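Local coordinates for protein thermostable monoacylglycerol lipase (Bacillus, PDB 4LHE) that hydrolyses monoacylglycerols to glycerol and free fatty acid, as a thermostable lipase of the alpha/beta hydrolase fold, probably through a serine nucleophile, at residues A[15-28]-A[83-96]. Numbering follows the deposited sequence.
Sequences YAENGPVGVLLVHG and WLKQRCQTIFVTGL
Parallel strands 21-26 and 90-96 pair at the heart of the alpha/beta hydrolase sheet, and the C-terminal part of helix 70-87 packs over the face carrying Leu24. Gly22 and Leu24 each use both N-H and C=O: Gly22 N binds Thr90 O, Gly22 O takes Phe92 N at 2.9 Å (173°), Leu24 N binds Phe92 O, and Leu24 O takes Thr94 N. Val26 N to Thr94 O and Leu96 N to Val26 O finish the series. On the helix side, Leu84 CD1 presses on Leu24 CB at 3.6 Å, and Cys88 SG rests 3.6 Å from Gly22 CA, on the side where a CB would collide with the sulfur. Leu24 CD2 and Val93 CG1 meet side by side, and both side chains touch helix 98-109 (Leu106 and Thr103). On the other face, Val21 CG1 meets the edge of the Phe92 ring at CE2 (3.7 Å), while Thr94 CG2 touches Leu25 CG and its hydroxyl bonds Val117 O of the next strand. Farther out, Trp83, its CG anti to the backbone N (chi1 -176°), offers one ring face to the edge of Tyr15 in a T-shaped stack, CD1 lying 3.8 Å from Trp83 CE2; Arg87 CD covers the opposite face. Arg87 NE forms a salt bridge with Glu17 OE2 (2.8 Å), reached from above the carboxylate plane, as NH1 binds Trp83 O and Gln86 OE1. Three acceptors round its edge and Trp83 NE1 over one face restrain the guanidinium's rotation and tie the loop after strand 14-16 to helix 70-87, while the backbone bonds hold strand 90-96 in register up to Gly95, first glycine of the probable GxSxG nucleophile elbow, and Leu96.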
loop_
_atom_site.group_PDB
_atom_site.type_symbol
_atom_site.label_atom_id
_atom_site.label_comp_id
_atom_site.label_asym_id
_atom_site.label_seq_id
_atom_site.Cartn_x
_atom_site.Cartn_y
_atom_site.Cartn_z
ATOM N N TYR A 15 -7.204 -4.229 -13.987
ATOM C CA TYR A 15 -7.406 -5.667 -13.844
ATOM C C TYR A 15 -6.855 -6.405 -15.065
ATOM O O TYR A 15 -6.993 -5.930 -16.198
ATOM C CB TYR A 15 -8.900 -5.992 -13.692
ATOM C CG TYR A 15 -9.574 -5.254 -12.552
ATOM C CD1 TYR A 15 -9.717 -5.854 -11.304
ATOM C CD2 TYR A 15 -10.059 -3.960 -12.723
ATOM C CE1 TYR A 15 -10.330 -5.192 -10.257
ATOM C CE2 TYR A 15 -10.674 -3.286 -11.675
ATOM C CZ TYR A 15 -10.797 -3.910 -10.445
ATOM O OH TYR A 15 -11.410 -3.258 -9.401
ATOM N N ALA A 16 -6.232 -7.561 -14.835
ATOM C CA ALA A 16 -5.766 -8.404 -15.936
ATOM C C ALA A 16 -5.765 -9.861 -15.536
ATOM O O ALA A 16 -5.167 -10.236 -14.514
ATOM C CB ALA A 16 -4.385 -7.983 -16.424
ATOM N N GLU A 17 -6.429 -10.679 -16.352
ATOM C CA GLU A 17 -6.557 -12.108 -16.103
ATOM C C GLU A 17 -5.713 -13.062 -16.922
ATOM O O GLU A 17 -6.043 -13.379 -18.066
ATOM C CB GLU A 17 -7.968 -12.589 -16.432
ATOM C CG GLU A 17 -9.054 -11.833 -15.715
ATOM C CD GLU A 17 -10.295 -12.686 -15.520
ATOM O OE1 GLU A 17 -10.188 -13.930 -15.644
ATOM O OE2 GLU A 17 -11.367 -12.111 -15.237
ATOM N N ASN A 18 -4.618 -13.505 -16.325
ATOM C CA ASN A 18 -3.690 -14.398 -16.985
ATOM C C ASN A 18 -3.480 -15.840 -16.557
ATOM O O ASN A 18 -4.051 -16.741 -17.163
ATOM C CB ASN A 18 -2.341 -13.686 -16.898
ATOM C CG ASN A 18 -2.304 -12.408 -17.726
ATOM O OD1 ASN A 18 -2.620 -12.420 -18.920
ATOM N ND2 ASN A 18 -1.929 -11.298 -17.092
ATOM N N GLY A 19 -2.691 -16.066 -15.513
ATOM C CA GLY A 19 -2.443 -17.418 -15.046
ATOM C C GLY A 19 -3.063 -17.480 -13.668
ATOM O O GLY A 19 -3.581 -16.481 -13.160
ATOM N N PRO A 20 -2.977 -18.658 -13.035
ATOM C CA PRO A 20 -3.649 -19.026 -11.784
ATOM C C PRO A 20 -2.980 -18.432 -10.558
ATOM O O PRO A 20 -3.526 -18.547 -9.467
ATOM C CB PRO A 20 -3.513 -20.545 -11.767
ATOM C CG PRO A 20 -2.204 -20.777 -12.434
ATOM C CD PRO A 20 -2.174 -19.773 -13.563
ATOM N N VAL A 21 -1.817 -17.808 -10.727
ATOM C CA VAL A 21 -1.229 -17.046 -9.634
ATOM C C VAL A 21 -1.636 -15.562 -9.729
ATOM O O VAL A 21 -1.532 -14.955 -10.801
ATOM C CB VAL A 21 0.292 -17.164 -9.619
ATOM C CG1 VAL A 21 0.844 -16.400 -8.426
ATOM C CG2 VAL A 21 0.698 -18.628 -9.525
ATOM N N GLY A 22 -2.087 -14.988 -8.615
ATOM C CA GLY A 22 -2.597 -13.624 -8.611
ATOM C C GLY A 22 -1.803 -12.662 -7.749
ATOM O O GLY A 22 -1.236 -13.043 -6.730
ATOM N N VAL A 23 -1.733 -11.408 -8.178
ATOM C CA VAL A 23 -1.139 -10.376 -7.350
ATOM C C VAL A 23 -2.136 -9.234 -7.121
ATOM O O VAL A 23 -2.627 -8.618 -8.077
ATOM C CB VAL A 23 0.167 -9.803 -7.949
ATOM C CG1 VAL A 23 0.811 -8.879 -6.944
ATOM C CG2 VAL A 23 1.141 -10.917 -8.294
ATOM N N LEU A 24 -2.424 -8.966 -5.849
ATOM C CA LEU A 24 -3.224 -7.806 -5.446
ATOM C C LEU A 24 -2.248 -6.676 -5.121
ATOM O O LEU A 24 -1.319 -6.881 -4.322
ATOM C CB LEU A 24 -4.014 -8.160 -4.180
ATOM C CG LEU A 24 -4.936 -7.093 -3.605
ATOM C CD1 LEU A 24 -6.019 -6.816 -4.579
ATOM C CD2 LEU A 24 -5.532 -7.543 -2.262
ATOM N N LEU A 25 -2.437 -5.500 -5.725
ATOM C CA LEU A 25 -1.567 -4.349 -5.424
ATOM C C LEU A 25 -2.329 -3.201 -4.754
ATOM O O LEU A 25 -3.352 -2.742 -5.268
ATOM C CB LEU A 25 -0.890 -3.836 -6.693
ATOM C CG LEU A 25 0.014 -4.816 -7.445
ATOM C CD1 LEU A 25 -0.786 -5.596 -8.473
ATOM C CD2 LEU A 25 1.152 -4.068 -8.131
ATOM N N VAL A 26 -1.832 -2.735 -3.613
ATOM C CA VAL A 26 -2.582 -1.766 -2.828
ATOM C C VAL A 26 -1.853 -0.433 -2.740
ATOM O O VAL A 26 -0.774 -0.354 -2.139
ATOM C CB VAL A 26 -2.889 -2.298 -1.420
ATOM C CG1 VAL A 26 -3.987 -1.450 -0.769
ATOM C CG2 VAL A 26 -3.344 -3.773 -1.483
ATOM N N HIS A 27 -2.448 0.609 -3.327
ATOM C CA HIS A 27 -1.844 1.948 -3.299
ATOM C C HIS A 27 -1.990 2.575 -1.916
ATOM O O HIS A 27 -2.632 1.986 -1.038
ATOM C CB HIS A 27 -2.391 2.864 -4.412
ATOM C CG HIS A 27 -3.838 3.260 -4.261
ATOM N ND1 HIS A 27 -4.242 4.312 -3.463
ATOM C CD2 HIS A 27 -4.958 2.787 -4.853
ATOM C CE1 HIS A 27 -5.555 4.453 -3.560
ATOM N NE2 HIS A 27 -6.016 3.544 -4.397
ATOM N N GLY A 28 -1.385 3.748 -1.715
ATOM C CA GLY A 28 -1.315 4.346 -0.391
ATOM C C GLY A 28 -2.387 5.371 -0.031
ATOM O O GLY A 28 -3.326 5.595 -0.787
ATOM N N TRP A 83 -12.072 -10.715 -5.751
ATOM C CA TRP A 83 -11.971 -10.815 -7.210
ATOM C C TRP A 83 -10.866 -11.784 -7.601
ATOM O O TRP A 83 -11.046 -12.619 -8.495
ATOM C CB TRP A 83 -11.710 -9.434 -7.811
ATOM C CG TRP A 83 -11.684 -9.404 -9.308
ATOM C CD1 TRP A 83 -12.746 -9.239 -10.142
ATOM C CD2 TRP A 83 -10.529 -9.535 -10.142
ATOM N NE1 TRP A 83 -12.326 -9.265 -11.446
ATOM C CE2 TRP A 83 -10.968 -9.443 -11.477
ATOM C CE3 TRP A 83 -9.161 -9.723 -9.890
ATOM C CZ2 TRP A 83 -10.088 -9.530 -12.565
ATOM C CZ3 TRP A 83 -8.288 -9.812 -10.968
ATOM C CH2 TRP A 83 -8.759 -9.708 -12.292
ATOM N N LEU A 84 -9.722 -11.680 -6.932
ATOM C CA LEU A 84 -8.590 -12.571 -7.204
ATOM C C LEU A 84 -8.898 -14.012 -6.799
ATOM O O LEU A 84 -8.589 -14.961 -7.539
ATOM C CB LEU A 84 -7.353 -12.118 -6.427
ATOM C CG LEU A 84 -6.430 -11.079 -7.061
ATOM C CD1 LEU A 84 -5.144 -10.958 -6.222
ATOM C CD2 LEU A 84 -6.106 -11.458 -8.474
ATOM N N LYS A 85 -9.509 -14.178 -5.627
ATOM C CA LYS A 85 -9.779 -15.525 -5.112
ATOM C C LYS A 85 -10.719 -16.323 -6.024
ATOM O O LYS A 85 -10.638 -17.558 -6.093
ATOM C CB LYS A 85 -10.329 -15.450 -3.695
ATOM C CG LYS A 85 -9.705 -16.462 -2.765
ATOM C CD LYS A 85 -10.487 -16.541 -1.458
ATOM C CE LYS A 85 -9.891 -17.583 -0.527
ATOM N NZ LYS A 85 -10.795 -17.856 0.629
ATOM N N GLN A 86 -11.586 -15.622 -6.752
ATOM C CA GLN A 86 -12.451 -16.285 -7.730
ATOM C C GLN A 86 -11.647 -16.846 -8.890
ATOM O O GLN A 86 -12.054 -17.817 -9.519
ATOM C CB GLN A 86 -13.498 -15.312 -8.288
ATOM C CG GLN A 86 -14.618 -14.934 -7.322
ATOM C CD GLN A 86 -15.565 -13.892 -7.907
ATOM O OE1 GLN A 86 -15.177 -12.738 -8.154
ATOM N NE2 GLN A 86 -16.811 -14.293 -8.134
ATOM N N ARG A 87 -10.501 -16.238 -9.166
ATOM C CA ARG A 87 -9.801 -16.465 -10.426
ATOM C C ARG A 87 -8.461 -17.171 -10.271
ATOM O O ARG A 87 -7.901 -17.671 -11.247
ATOM C CB ARG A 87 -9.607 -15.125 -11.153
ATOM C CG ARG A 87 -10.936 -14.460 -11.524
ATOM C CD ARG A 87 -10.791 -13.026 -12.009
ATOM N NE ARG A 87 -12.060 -12.556 -12.575
ATOM C CZ ARG A 87 -13.155 -12.316 -11.853
ATOM N NH1 ARG A 87 -13.142 -12.465 -10.532
ATOM N NH2 ARG A 87 -14.261 -11.901 -12.450
ATOM N N CYS A 88 -7.957 -17.232 -9.042
ATOM C CA CYS A 88 -6.598 -17.712 -8.804
ATOM C C CYS A 88 -6.573 -18.670 -7.640
ATOM O O CYS A 88 -7.404 -18.575 -6.743
ATOM C CB CYS A 88 -5.677 -16.536 -8.485
ATOM S SG CYS A 88 -5.583 -15.299 -9.801
ATOM N N GLN A 89 -5.614 -19.588 -7.642
ATOM C CA GLN A 89 -5.496 -20.502 -6.515
ATOM C C GLN A 89 -4.287 -20.190 -5.655
ATOM O O GLN A 89 -4.046 -20.855 -4.648
ATOM C CB GLN A 89 -5.487 -21.960 -6.980
ATOM C CG GLN A 89 -4.732 -22.193 -8.239
ATOM C CD GLN A 89 -5.646 -22.678 -9.338
ATOM O OE1 GLN A 89 -6.850 -22.396 -9.330
ATOM N NE2 GLN A 89 -5.085 -23.422 -10.292
ATOM N N THR A 90 -3.542 -19.161 -6.048
ATOM C CA THR A 90 -2.426 -18.659 -5.258
ATOM C C THR A 90 -2.542 -17.135 -5.252
ATOM O O THR A 90 -2.781 -16.512 -6.298
ATOM C CB THR A 90 -1.085 -19.072 -5.897
ATOM O OG1 THR A 90 -1.079 -20.489 -6.136
ATOM C CG2 THR A 90 0.095 -18.703 -5.001
ATOM N N ILE A 91 -2.392 -16.521 -4.083
ATOM C CA ILE A 91 -2.542 -15.073 -4.011
ATOM C C ILE A 91 -1.367 -14.451 -3.270
ATOM O O ILE A 91 -1.001 -14.904 -2.181
ATOM C CB ILE A 91 -3.871 -14.699 -3.338
ATOM C CG1 ILE A 91 -5.048 -15.024 -4.273
ATOM C CG2 ILE A 91 -3.880 -13.256 -2.965
ATOM C CD1 ILE A 91 -6.409 -14.728 -3.683
ATOM N N PHE A 92 -0.755 -13.437 -3.881
ATOM C CA PHE A 92 0.214 -12.604 -3.185
ATOM C C PHE A 92 -0.320 -11.193 -3.068
ATOM O O PHE A 92 -1.080 -10.745 -3.934
ATOM C CB PHE A 92 1.505 -12.534 -3.986
ATOM C CG PHE A 92 2.198 -13.838 -4.110
ATOM C CD1 PHE A 92 2.839 -14.398 -3.011
ATOM C CD2 PHE A 92 2.234 -14.497 -5.335
ATOM C CE1 PHE A 92 3.503 -15.625 -3.132
ATOM C CE2 PHE A 92 2.889 -15.707 -5.458
ATOM C CZ PHE A 92 3.521 -16.273 -4.356
ATOM N N VAL A 93 0.089 -10.487 -2.019
ATOM C CA VAL A 93 -0.355 -9.111 -1.823
ATOM C C VAL A 93 0.879 -8.206 -1.677
ATOM O O VAL A 93 1.862 -8.592 -1.041
ATOM C CB VAL A 93 -1.313 -8.995 -0.609
ATOM C CG1 VAL A 93 -1.937 -7.593 -0.525
ATOM C CG2 VAL A 93 -2.426 -10.087 -0.700
ATOM N N THR A 94 0.836 -7.039 -2.321
ATOM C CA THR A 94 1.893 -6.038 -2.198
ATOM C C THR A 94 1.255 -4.648 -2.129
ATOM O O THR A 94 0.153 -4.414 -2.644
ATOM C CB THR A 94 2.911 -6.113 -3.353
ATOM O OG1 THR A 94 3.974 -5.176 -3.125
ATOM C CG2 THR A 94 2.251 -5.791 -4.711
ATOM N N GLY A 95 1.914 -3.716 -1.463
ATOM C CA GLY A 95 1.333 -2.393 -1.391
ATOM C C GLY A 95 2.310 -1.378 -0.869
ATOM O O GLY A 95 3.249 -1.733 -0.160
ATOM N N LEU A 96 2.066 -0.117 -1.208
ATOM C CA LEU A 96 2.932 0.980 -0.805
ATOM C C LEU A 96 2.393 1.737 0.412
ATOM O O LEU A 96 1.230 2.142 0.434
ATOM C CB LEU A 96 3.085 1.952 -1.974
ATOM C CG LEU A 96 3.849 3.239 -1.688
ATOM C CD1 LEU A 96 5.320 2.931 -1.390
ATOM C CD2 LEU A 96 3.708 4.177 -2.882
#